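Local atomic coordinates of arginase, mitochondrial (Medicago truncatula, PDB entry 6VSS), a protein that hydrolyses L-arginine to urea and L-ornithine, and agmatine to urea and putrescine, using two manganese ions per subunit of a homohexamer. Residues 51-54 and 55-59; 122-126 and 127-131; 168-171 and 172-176; 222-225 and 226-230; 321-324 and 325-328. All blocks are in the same frame, centred on the assembly; numbering follows the deposited sequence.

The five contacts are local and follow one another along the chain, three at helix C-termini and two at helix N-termini, around the parallel eight-stranded sheet of the arginase fold. Contact 1 closes helix 25-57, contact 2 leads from helix 121-125 into helix 131-146, and contact 3 ends helix 163-174; contact 4 opens helix 226-234 and contact 5 opens helix 323-339. Contacts 2 and 3 come within about 7 Å at their nearest atoms, whereas the centres of contacts 1 and 4 are about 46 Å apart, on opposite sides of the chain's centre. Contacts 1 and 2 both touch the second subunit, and contacts 4 and 5 meet other subunits, so helix ends recur in the hexamer's interfaces.

Contact 1. Residues 51-54 and 55-59; sequences GELM and RSLGG
Leu53 O gathers the tight part of this last helical turn. It accepts from both Leu57 N, at 2.9 Å, and Ser56 N. Gly58 N then closes on Met54 O at 3.1 Å, just where the chain leaves helical geometry with positive phi. A chi1 of 62° sets the Ser56 hydroxyl between the backbone N and the carbonyl carbon, over the preceding carbonyls, OG being 2.9 Å from Leu53 O and 3.0 Å from Glu52 O; its one proton has both acceptors within reach.

The apolar side is looser. Leu53 and Leu57 cross at a slant, with Leu53 CD1 4.1 Å from Leu57 CG, while Met54 SD approaches Leu57 CD1 at 4.3 Å. Met54 is buried against the loop residues Pro110, Arg111 and Pro150, but Leu57 is exposed.

Arg55 lies on the exposed side, yet its chain, bent at chi3 (-39°), folds back along the helix. One face of its guanidinium covers Gly51 O, while NH2 comes 3.7 Å from Glu52 CG. The guanidinium and carboxylate planes stand 79° apart, and neither group serves the other: Arg55 NH1 bridges to Glu148 and bonds Asp149 O, and Glu52 OE2 makes a salt bridge with Lys30 of the second subunit. Opposite charges so near each other probably still attract, but the chemistry implies a division of labour, Arg55 tying the helix end to a loop of its own chain and Glu52 tying it to the neighbouring subunit.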
loop_
_atom_site.group_PDB
_atom_site.type_symbol
_atom_site.label_atom_id
_atom_site.label_comp_id
_atom_site.label_asym_id
_atom_site.label_seq_id
_atom_site.Cartn_x
_atom_site.Cartn_y
_atom_site.Cartn_z
ATOM N N GLY B 51 37.433 16.485 -7.775
ATOM C CA GLY B 51 38.836 16.071 -7.909
ATOM C C GLY B 51 39.798 16.952 -7.101
ATOM O O GLY B 51 40.681 16.427 -6.427
ATOM N N GLU B 52 39.664 18.272 -7.220
ATOM C CA GLU B 52 40.466 19.296 -6.500
ATOM C C GLU B 52 40.227 19.109 -5.015
ATOM O O GLU B 52 41.168 19.144 -4.261
ATOM C CB GLU B 52 40.018 20.706 -6.892
ATOM C CG GLU B 52 40.492 21.140 -8.266
ATOM C CD GLU B 52 40.000 22.511 -8.730
ATOM O OE1 GLU B 52 40.124 22.797 -9.952
ATOM O OE2 GLU B 52 39.512 23.309 -7.872
ATOM N N LEU B 53 38.961 18.921 -4.626
ATOM C CA LEU B 53 38.637 18.748 -3.200
ATOM C C LEU B 53 39.477 17.580 -2.672
ATOM O O LEU B 53 40.246 17.756 -1.718
ATOM C CB LEU B 53 37.136 18.518 -3.044
ATOM C CG LEU B 53 36.723 18.170 -1.628
ATOM C CD1 LEU B 53 37.328 19.149 -0.647
ATOM C CD2 LEU B 53 35.212 18.146 -1.494
ATOM N N MET B 54 39.360 16.414 -3.290
ATOM C CA MET B 54 40.093 15.243 -2.766
ATOM C C MET B 54 41.589 15.521 -2.825
ATOM O O MET B 54 42.265 15.198 -1.834
ATOM C CB MET B 54 39.778 13.991 -3.574
ATOM C CG MET B 54 38.307 13.735 -3.682
ATOM S SD MET B 54 37.359 13.904 -2.172
ATOM C CE MET B 54 35.751 14.137 -2.932
ATOM N N ARG B 55 42.078 16.062 -3.952
ATOM C CA ARG B 55 43.530 16.306 -4.142
ATOM C C ARG B 55 43.989 17.345 -3.101
ATOM O O ARG B 55 45.200 17.378 -2.765
ATOM C CB ARG B 55 43.884 16.728 -5.573
ATOM C CG ARG B 55 44.099 15.540 -6.492
ATOM C CD ARG B 55 44.569 15.885 -7.886
ATOM N NE ARG B 55 43.959 17.073 -8.453
ATOM C CZ ARG B 55 42.794 17.112 -9.098
ATOM N NH1 ARG B 55 42.036 16.035 -9.216
ATOM N NH2 ARG B 55 42.352 18.250 -9.600
ATOM N N SER B 56 43.092 18.148 -2.541
ATOM C CA SER B 56 43.577 19.100 -1.529
ATOM C C SER B 56 43.424 18.507 -0.117
ATOM O O SER B 56 44.246 18.853 0.757
ATOM C CB SER B 56 42.975 20.426 -1.742
ATOM O OG SER B 56 41.610 20.336 -1.594
ATOM N N LEU B 57 42.506 17.569 0.117
ATOM C CA LEU B 57 42.463 16.872 1.431
ATOM C C LEU B 57 43.690 15.973 1.629
ATOM O O LEU B 57 44.091 15.788 2.772
ATOM C CB LEU B 57 41.200 16.031 1.480
ATOM C CG LEU B 57 39.915 16.836 1.491
ATOM C CD1 LEU B 57 38.734 15.885 1.444
ATOM C CD2 LEU B 57 39.874 17.751 2.707
ATOM N N GLY B 58 44.224 15.406 0.546
ATOM C CA GLY B 58 45.258 14.356 0.552
ATOM C C GLY B 58 44.849 13.083 1.276
ATOM O O GLY B 58 43.688 13.001 1.770
ATOM N N GLY B 59 45.798 12.134 1.362
ATOM C CA GLY B 59 45.679 10.823 2.036
ATOM C C GLY B 59 44.655 9.924 1.349
ATOM O O GLY B 59 43.837 9.315 2.036
#

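Contact 2. Residues 122-126 and 127-131; sequences EEIRD and CGVDD
Val129 folds back onto Ile124 where the chain turns out of helix 121-125. From its CB, 3.7 Å from Ile124 O and 3.8 Å from Ile124 CG2, the side chain divides. CG2, anti to the carbonyl carbon, does most of the touching: it lies 3.4 Å from Ile124 O and 3.6 Å from Ile124 CG2. CG1, anti to the backbone N (chi1 177°), reaches the same Ile124 methyl less closely, at 4.1 Å. One methyl of Ile124 is thus met by both branches of the valine, the two side chains crossing at a slant. Val129 N is buried here with no partner in the model.

The backbone turn that brings these residues together is a type I turn from Arg125 to Gly128. Cys127 N bonds to Ile124 O at 2.9 Å. Gly128, with positive phi, is the first residue to leave helical geometry, its N bonded back to Arg125 O at 2.8 Å. Farther along, Arg125 NH2 forms a long salt bridge, 3.7 Å, to Asp131 OD1, an oxygen that also accepts a hydrogen bond from His73. Asp126 instead turns its carboxylate to Lys50 and Arg46 of the second subunit.

The turn is wedged between two helices. Ile124 packs on Leu134 and Val137 of helix 131-146, which begins directly after Asp130 at the N-cap, whereas Cys127 and Val129 rest on Val35, Gln32 and Ile36 of helix 25-57.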
loop_
_atom_site.group_PDB
_atom_site.type_symbol
_atom_site.label_atom_id
_atom_site.label_comp_id
_atom_site.label_asym_id
_atom_site.label_seq_id
_atom_site.Cartn_x
_atom_site.Cartn_y
_atom_site.Cartn_z
ATOM N N GLU B 122 17.106 12.735 -20.485
ATOM C CA GLU B 122 15.788 13.189 -21.000
ATOM C C GLU B 122 15.999 14.407 -21.914
ATOM O O GLU B 122 15.517 14.399 -23.053
ATOM C CB GLU B 122 14.834 13.467 -19.822
ATOM C CG GLU B 122 13.527 14.185 -20.201
ATOM C CD GLU B 122 12.433 14.374 -19.122
ATOM O OE1 GLU B 122 12.731 14.518 -17.907
ATOM O OE2 GLU B 122 11.250 14.434 -19.499
ATOM N N GLU B 123 16.663 15.449 -21.446
ATOM C CA GLU B 123 16.867 16.696 -22.239
ATOM C C GLU B 123 17.681 16.442 -23.525
ATOM O O GLU B 123 17.368 17.044 -24.596
ATOM C CB GLU B 123 17.531 17.755 -21.373
ATOM C CG GLU B 123 16.678 18.181 -20.185
ATOM C CD GLU B 123 16.922 17.413 -18.882
ATOM O OE1 GLU B 123 17.582 16.330 -18.915
ATOM O OE2 GLU B 123 16.413 17.877 -17.820
ATOM N N ILE B 124 18.643 15.543 -23.468
ATOM C CA ILE B 124 19.439 15.165 -24.661
ATOM C C ILE B 124 18.577 14.367 -25.635
ATOM O O ILE B 124 18.589 14.722 -26.837
ATOM C CB ILE B 124 20.693 14.397 -24.273
ATOM C CG1 ILE B 124 21.654 15.315 -23.521
ATOM C CG2 ILE B 124 21.308 13.789 -25.524
ATOM C CD1 ILE B 124 22.708 14.551 -22.779
ATOM N N ARG B 125 17.897 13.319 -25.169
ATOM C CA ARG B 125 16.994 12.522 -26.048
ATOM C C ARG B 125 16.026 13.524 -26.684
ATOM O O ARG B 125 15.783 13.433 -27.881
ATOM C CB ARG B 125 16.186 11.455 -25.295
ATOM C CG ARG B 125 16.871 10.098 -25.196
ATOM C CD ARG B 125 16.125 8.963 -24.496
ATOM N NE ARG B 125 14.789 8.577 -24.982
ATOM C CZ ARG B 125 14.508 7.921 -26.122
ATOM N NH1 ARG B 125 13.259 7.600 -26.408
ATOM N NH2 ARG B 125 15.457 7.616 -26.989
ATOM N N ASP B 126 15.496 14.454 -25.896
ATOM C CA ASP B 126 14.493 15.443 -26.387
ATOM C C ASP B 126 15.081 16.375 -27.473
ATOM O O ASP B 126 14.318 17.157 -27.978
ATOM C CB ASP B 126 13.875 16.291 -25.259
ATOM C CG ASP B 126 12.716 17.162 -25.759
ATOM O OD1 ASP B 126 11.845 16.632 -26.467
ATOM O OD2 ASP B 126 12.713 18.368 -25.495
ATOM N N CYS B 127 16.377 16.358 -27.783
ATOM C CA CYS B 127 16.991 17.104 -28.923
ATOM C C CYS B 127 17.028 16.224 -30.170
ATOM O O CYS B 127 17.604 16.659 -31.197
ATOM C CB CYS B 127 18.435 17.483 -28.655
ATOM S SG CYS B 127 18.564 18.609 -27.267
ATOM N N GLY B 128 16.515 15.003 -30.032
ATOM C CA GLY B 128 16.403 14.002 -31.103
ATOM C C GLY B 128 17.682 13.233 -31.289
ATOM O O GLY B 128 17.866 12.698 -32.377
ATOM N N VAL B 129 18.506 13.112 -30.247
ATOM C CA VAL B 129 19.782 12.348 -30.313
ATOM C C VAL B 129 19.465 10.845 -30.371
ATOM O O VAL B 129 18.637 10.389 -29.588
ATOM C CB VAL B 129 20.697 12.717 -29.131
ATOM C CG1 VAL B 129 21.981 11.901 -29.133
ATOM C CG2 VAL B 129 21.026 14.205 -29.102
ATOM N N ASP B 130 20.143 10.096 -31.237
ATOM C CA ASP B 130 19.923 8.637 -31.436
ATOM C C ASP B 130 20.669 7.900 -30.322
ATOM O O ASP B 130 21.540 8.532 -29.675
ATOM C CB ASP B 130 20.332 8.175 -32.839
ATOM C CG ASP B 130 21.771 8.494 -33.207
ATOM O OD1 ASP B 130 22.659 7.772 -32.773
ATOM O OD2 ASP B 130 21.990 9.503 -33.895
ATOM N N ASP B 131 20.350 6.620 -30.113
ATOM C CA ASP B 131 20.893 5.819 -28.987
ATOM C C ASP B 131 22.398 5.571 -29.117
ATOM O O ASP B 131 23.036 5.450 -28.096
ATOM C CB ASP B 131 20.134 4.515 -28.844
ATOM C CG ASP B 131 18.704 4.784 -28.463
ATOM O OD1 ASP B 131 18.485 5.645 -27.575
ATOM O OD2 ASP B 131 17.836 4.161 -29.095
#

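Contact 3. Residues 168-171 and 172-176; sequences RAVS and EKLGG
Residues 168-174 keep regular helical geometry, with bonds such as Lys173 N to Ala169 O at 2.9 Å, until Gly175 takes positive phi and the helix ends in a Schellman motif. Its 6→1 bond runs from Gly176 N to Ser171 O at 2.9 Å, in the carbonyl plane; the 5→2 bond, from Gly175 N to Glu172 O, is weak. Gly175 N also makes a weak bond to Ser171 O.

Among the side chains, Arg168 and Glu172 lie alongside each other, pointing the same way. It is the aliphatic part of the arginine that touches: Arg168 CG is 3.3 Å from Glu172 OE2, and CD is a little farther off. Although the guanidinium and carboxylate planes are only 17° apart, the carboxylate oxygen lies well out of the guanidinium plane and no N-H points at it. Each polar end is held by helix 131-146, Arg168 NH2 by Ser139 and Glu172 OE1 by Lys143. On the side facing the sheet, Val170 CG1 and Leu174 CD1 meet at 4.0 Å, and both residues pack on Val306 of strand 305-311.

Ser171, buried beside Tyr212, directs its hydroxyl past the helix end. With OG anti to the backbone N (chi1 -179°), it meets the returning chain in a hydrogen bond, Ser171 OG to Gly176 O, whose modelled length of 2.4 Å is shorter than expected and doubtful in detail.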
loop_
_atom_site.group_PDB
_atom_site.type_symbol
_atom_site.label_atom_id
_atom_site.label_comp_id
_atom_site.label_asym_id
_atom_site.label_seq_id
_atom_site.Cartn_x
_atom_site.Cartn_y
_atom_site.Cartn_z
ATOM N N ARG B 168 32.852 0.132 -21.626
ATOM C CA ARG B 168 33.633 0.508 -22.830
ATOM C C ARG B 168 34.574 1.665 -22.470
ATOM O O ARG B 168 35.777 1.688 -22.911
ATOM C CB ARG B 168 32.711 0.894 -23.990
ATOM C CG ARG B 168 33.471 1.513 -25.156
ATOM C CD ARG B 168 32.541 1.947 -26.276
ATOM N NE ARG B 168 31.545 2.950 -25.895
ATOM C CZ ARG B 168 30.488 3.263 -26.627
ATOM N NH1 ARG B 168 30.294 2.664 -27.779
ATOM N NH2 ARG B 168 29.625 4.176 -26.228
ATOM N N ALA B 169 34.019 2.654 -21.774
ATOM C CA ALA B 169 34.710 3.899 -21.387
ATOM C C ALA B 169 35.820 3.563 -20.389
ATOM O O ALA B 169 36.941 4.108 -20.560
ATOM C CB ALA B 169 33.724 4.848 -20.806
ATOM N N VAL B 170 35.547 2.686 -19.415
ATOM C CA VAL B 170 36.578 2.288 -18.422
ATOM C C VAL B 170 37.765 1.616 -19.135
ATOM O O VAL B 170 38.909 1.998 -18.891
ATOM C CB VAL B 170 36.003 1.375 -17.346
ATOM C CG1 VAL B 170 37.125 0.854 -16.494
ATOM C CG2 VAL B 170 34.957 2.092 -16.486
ATOM N N SER B 171 37.477 0.643 -19.978
ATOM C CA SER B 171 38.441 -0.186 -20.731
ATOM C C SER B 171 39.256 0.676 -21.682
ATOM O O SER B 171 40.459 0.408 -21.825
ATOM C CB SER B 171 37.739 -1.253 -21.514
ATOM O OG SER B 171 38.674 -2.065 -22.227
ATOM N N GLU B 172 38.597 1.585 -22.386
ATOM C CA GLU B 172 39.258 2.415 -23.412
ATOM C C GLU B 172 40.161 3.387 -22.661
ATOM O O GLU B 172 41.317 3.552 -23.082
ATOM C CB GLU B 172 38.249 3.174 -24.260
ATOM C CG GLU B 172 37.587 2.363 -25.329
ATOM C CD GLU B 172 36.473 3.121 -26.016
ATOM O OE1 GLU B 172 36.112 4.210 -25.546
ATOM O OE2 GLU B 172 35.971 2.623 -27.036
ATOM N N LYS B 173 39.674 3.968 -21.557
ATOM C CA LYS B 173 40.523 4.899 -20.786
ATOM C C LYS B 173 41.670 4.125 -20.120
ATOM O O LYS B 173 42.771 4.686 -20.066
ATOM C CB LYS B 173 39.738 5.755 -19.797
ATOM C CG LYS B 173 40.634 6.651 -18.927
ATOM C CD LYS B 173 40.368 8.135 -19.030
ATOM C CE LYS B 173 40.961 8.716 -20.287
ATOM N NZ LYS B 173 40.164 9.855 -20.791
ATOM N N LEU B 174 41.474 2.900 -19.616
ATOM C CA LEU B 174 42.581 2.205 -18.898
ATOM C C LEU B 174 43.574 1.672 -19.923
ATOM O O LEU B 174 44.719 1.448 -19.534
ATOM C CB LEU B 174 42.058 1.107 -17.977
ATOM C CG LEU B 174 41.310 1.610 -16.741
ATOM C CD1 LEU B 174 41.040 0.495 -15.743
ATOM C CD2 LEU B 174 42.077 2.714 -16.066
ATOM N N GLY B 175 43.131 1.531 -21.166
ATOM C CA GLY B 175 43.873 0.899 -22.269
ATOM C C GLY B 175 43.845 -0.620 -22.218
ATOM O O GLY B 175 44.831 -1.214 -22.608
ATOM N N GLY B 176 42.776 -1.280 -21.783
ATOM C CA GLY B 176 42.723 -2.749 -21.929
ATOM C C GLY B 176 41.542 -3.375 -21.238
ATOM O O GLY B 176 40.640 -2.644 -20.900
#

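Contact 4. Residues 222-225 and 226-230; sequences RSIT and NDVRE
Ile224 and Thr225 lead into helix 226-234, with Thr225 in the N-cap position of its first turn. The backbone bonds both end on Thr225 O: Arg229 N donates at 3.2 Å in the regular helical pattern, and Val228 N adds a weak bond.

Apolar packing comes chiefly from Ile224. A chi1 of 178° turns its CG1 away from the backbone N, and Ile224 CD1 ends 3.6 Å from Arg229 CG, while Ile224 CG1 meets Val228 CG1 at 3.9 Å. Isoleucine and arginine cross at about a right angle. Apart from these pairs, the hydroxyl oxygen Thr225 OG1 makes a van der Waals contact with Val228 CG2 at 3.3 Å.

Polar and charged partners come from outside. Arg229 NH1 forms a salt bridge with Glu241, whereas Arg229 NE is buried with no partner in the model. Asn226 ND2 bonds Gly104 O of the third subunit. The segment borders the active site: Ser223 binds L-ornithine, and Thr225 touches Tyr190, another ornithine-binding residue, and packs on Asn98 of the third subunit.

The isoleucine's remaining branch covers one face of the Arg229 guanidinium, Ile224 CG2 standing 3.5 Å above its plane, offset toward the rim and nearest to NH2.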
loop_
_atom_site.group_PDB
_atom_site.type_symbol
_atom_site.label_atom_id
_atom_site.label_comp_id
_atom_site.label_asym_id
_atom_site.label_seq_id
_atom_site.Cartn_x
_atom_site.Cartn_y
_atom_site.Cartn_z
ATOM N N ARG B 222 19.031 -16.887 -12.417
ATOM C CA ARG B 222 17.901 -17.814 -12.264
ATOM C C ARG B 222 16.897 -17.642 -13.404
ATOM O O ARG B 222 15.852 -18.185 -13.293
ATOM C CB ARG B 222 17.239 -17.624 -10.899
ATOM C CG ARG B 222 16.927 -16.194 -10.553
ATOM C CD ARG B 222 16.708 -16.077 -9.103
ATOM N NE ARG B 222 16.121 -14.776 -8.771
ATOM C CZ ARG B 222 16.765 -13.659 -8.476
ATOM N NH1 ARG B 222 18.087 -13.586 -8.529
ATOM N NH2 ARG B 222 16.062 -12.599 -8.121
ATOM N N SER B 223 17.270 -16.996 -14.501
ATOM C CA SER B 223 16.362 -16.624 -15.619
ATOM C C SER B 223 17.183 -16.568 -16.914
ATOM O O SER B 223 17.793 -15.532 -17.188
ATOM C CB SER B 223 15.669 -15.328 -15.390
ATOM O OG SER B 223 14.747 -15.140 -16.434
ATOM N N ILE B 224 17.209 -17.659 -17.659
ATOM C CA ILE B 224 18.170 -17.802 -18.770
ATOM C C ILE B 224 17.534 -18.729 -19.806
ATOM O O ILE B 224 16.988 -19.778 -19.449
ATOM C CB ILE B 224 19.519 -18.253 -18.202
ATOM C CG1 ILE B 224 20.557 -18.473 -19.305
ATOM C CG2 ILE B 224 19.323 -19.439 -17.281
ATOM C CD1 ILE B 224 21.936 -18.839 -18.796
ATOM N N THR B 225 17.500 -18.254 -21.034
ATOM C CA THR B 225 16.959 -18.986 -22.201
ATOM C C THR B 225 18.075 -19.894 -22.689
ATOM O O THR B 225 19.227 -19.614 -22.363
ATOM C CB THR B 225 16.499 -17.970 -23.244
ATOM O OG1 THR B 225 17.681 -17.212 -23.501
ATOM C CG2 THR B 225 15.368 -17.095 -22.740
ATOM N N ASN B 226 17.736 -20.916 -23.461
ATOM C CA ASN B 226 18.730 -21.891 -23.959
ATOM C C ASN B 226 19.611 -21.195 -25.003
ATOM O O ASN B 226 20.754 -21.580 -25.110
ATOM C CB ASN B 226 18.066 -23.205 -24.378
ATOM C CG ASN B 226 17.300 -23.853 -23.234
ATOM O OD1 ASN B 226 17.803 -23.944 -22.124
ATOM N ND2 ASN B 226 16.062 -24.261 -23.466
ATOM N N ASP B 227 19.170 -20.158 -25.687
ATOM C CA ASP B 227 20.049 -19.473 -26.678
ATOM C C ASP B 227 21.133 -18.664 -25.970
ATOM O O ASP B 227 22.207 -18.473 -26.542
ATOM C CB ASP B 227 19.265 -18.534 -27.577
ATOM C CG ASP B 227 18.573 -19.313 -28.671
ATOM O OD1 ASP B 227 19.014 -20.450 -28.941
ATOM O OD2 ASP B 227 17.593 -18.796 -29.219
ATOM N N VAL B 228 20.857 -18.204 -24.756
ATOM C CA VAL B 228 21.821 -17.374 -23.971
ATOM C C VAL B 228 22.783 -18.325 -23.277
ATOM O O VAL B 228 23.946 -17.945 -23.114
ATOM C CB VAL B 228 21.070 -16.434 -23.012
ATOM C CG1 VAL B 228 21.950 -15.873 -21.915
ATOM C CG2 VAL B 228 20.416 -15.327 -23.827
ATOM N N ARG B 229 22.334 -19.556 -22.991
ATOM C CA ARG B 229 23.259 -20.635 -22.556
ATOM C C ARG B 229 24.326 -20.802 -23.634
ATOM O O ARG B 229 25.480 -20.975 -23.240
ATOM C CB ARG B 229 22.512 -21.912 -22.191
ATOM C CG ARG B 229 21.845 -21.818 -20.835
ATOM C CD ARG B 229 21.127 -23.092 -20.515
ATOM N NE ARG B 229 20.194 -22.982 -19.396
ATOM C CZ ARG B 229 20.531 -23.081 -18.120
ATOM N NH1 ARG B 229 21.807 -23.217 -17.811
ATOM N NH2 ARG B 229 19.620 -23.036 -17.154
ATOM N N GLU B 230 23.977 -20.664 -24.923
ATOM C CA GLU B 230 24.982 -20.696 -26.035
ATOM C C GLU B 230 25.966 -19.551 -25.820
ATOM O O GLU B 230 27.161 -19.732 -26.036
ATOM C CB GLU B 230 24.435 -20.444 -27.456
ATOM C CG GLU B 230 23.343 -21.365 -27.992
ATOM C CD GLU B 230 22.851 -20.997 -29.410
ATOM O OE1 GLU B 230 21.640 -20.604 -29.591
ATOM O OE2 GLU B 230 23.686 -21.077 -30.362
#

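Contact 5. Residues 321-324 and 325-328; sequences DGIT and ALVA
Gly322 O receives the first bonds of helix 323-339, both weak: Ala325 N lies at 3.1 Å with a strongly bent geometry, and Leu326 N is straighter but longer, at 3.4 Å. Regular bonding sets in one residue later. Val327 N donates to Ile323 O at 3.0 Å, and Ala328 N to Thr324 O at 2.9 Å, with an almost straight N-H...O angle of 178°.

The early amides of a helix have no preceding turn to bond to, and aspartates supply acceptors here. Ile323 N makes a weak bond to Asp321 OD1 at 3.0 Å, the same oxygen accepting from Thr319 OG1. Ala325 N, only weakly bonded to Gly322 O, is hydrogen-bonded to Asp318 OD2. The other oxygen of Asp318 is hydrogen-bonded to Thr324 OG1, which also accepts a hydrogen bond from Gly280 N, while the threonine packs on Pro279 and Tyr313.

Side-chain packing across the turn is light, Ile323 CD1 coming 4.4 Å from Leu326 CB. Val327 CG2 rests 3.5 Å from Ile323 O. Outward, Ile323 and Val327 pack on Pro275 and Pro286 of the fourth subunit, and Ala325 and Ala328 lie on helix 84-92.

Carboxylates that accept first-turn amides are characteristic of helix N-termini; here the N-cap position is held by a glycine with positive phi, and the helix start lies near Thr97 of the L-ornithine site.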
loop_
_atom_site.group_PDB
_atom_site.type_symbol
_atom_site.label_atom_id
_atom_site.label_comp_id
_atom_site.label_asym_id
_atom_site.label_seq_id
_atom_site.Cartn_x
_atom_site.Cartn_y
_atom_site.Cartn_z
ATOM N N ASP B 321 7.363 2.874 1.903
ATOM C CA ASP B 321 8.504 3.255 2.779
ATOM C C ASP B 321 9.819 3.398 1.992
ATOM O O ASP B 321 10.764 3.790 2.580
ATOM C CB ASP B 321 8.668 2.252 3.919
ATOM C CG ASP B 321 8.768 0.806 3.460
ATOM O OD1 ASP B 321 9.287 0.562 2.386
ATOM O OD2 ASP B 321 8.384 -0.063 4.209
ATOM N N GLY B 322 9.857 3.073 0.708
ATOM C CA GLY B 322 11.095 3.207 -0.080
ATOM C C GLY B 322 12.162 2.214 0.342
ATOM O O GLY B 322 13.315 2.558 0.257
ATOM N N ILE B 323 11.776 1.013 0.766
ATOM C CA ILE B 323 12.782 0.005 1.214
ATOM C C ILE B 323 13.840 -0.243 0.124
ATOM O O ILE B 323 14.992 -0.280 0.447
ATOM C CB ILE B 323 12.113 -1.291 1.722
ATOM C CG1 ILE B 323 13.090 -2.198 2.465
ATOM C CG2 ILE B 323 11.360 -2.040 0.647
ATOM C CD1 ILE B 323 13.959 -1.492 3.460
ATOM N N THR B 324 13.448 -0.345 -1.126
ATOM C CA THR B 324 14.442 -0.662 -2.174
ATOM C C THR B 324 15.395 0.504 -2.374
ATOM O O THR B 324 16.523 0.250 -2.715
ATOM C CB THR B 324 13.835 -1.135 -3.484
ATOM O OG1 THR B 324 12.856 -2.069 -3.095
ATOM C CG2 THR B 324 14.806 -1.800 -4.423
ATOM N N ALA B 325 14.991 1.746 -2.162
ATOM C CA ALA B 325 15.934 2.885 -2.240
ATOM C C ALA B 325 17.080 2.659 -1.233
ATOM O O ALA B 325 18.271 2.841 -1.577
ATOM C CB ALA B 325 15.219 4.189 -1.996
ATOM N N LEU B 326 16.698 2.256 -0.015
ATOM C CA LEU B 326 17.654 1.951 1.082
ATOM C C LEU B 326 18.529 0.760 0.680
ATOM O O LEU B 326 19.751 0.844 0.883
ATOM C CB LEU B 326 16.860 1.642 2.354
ATOM C CG LEU B 326 16.445 2.863 3.169
ATOM C CD1 LEU B 326 15.695 2.452 4.425
ATOM C CD2 LEU B 326 17.657 3.708 3.524
ATOM N N VAL B 327 17.929 -0.289 0.108
ATOM C CA VAL B 327 18.722 -1.438 -0.348
ATOM C C VAL B 327 19.766 -0.957 -1.405
ATOM O O VAL B 327 20.976 -1.292 -1.345
ATOM C CB VAL B 327 17.750 -2.530 -0.848
ATOM C CG1 VAL B 327 18.442 -3.539 -1.714
ATOM C CG2 VAL B 327 16.970 -3.211 0.294
ATOM N N ALA B 328 19.340 -0.280 -2.422
ATOM C CA ALA B 328 20.257 0.230 -3.471
ATOM C C ALA B 328 21.346 1.136 -2.825
ATOM O O ALA B 328 22.508 1.022 -3.187
ATOM C CB ALA B 328 19.397 0.944 -4.481
#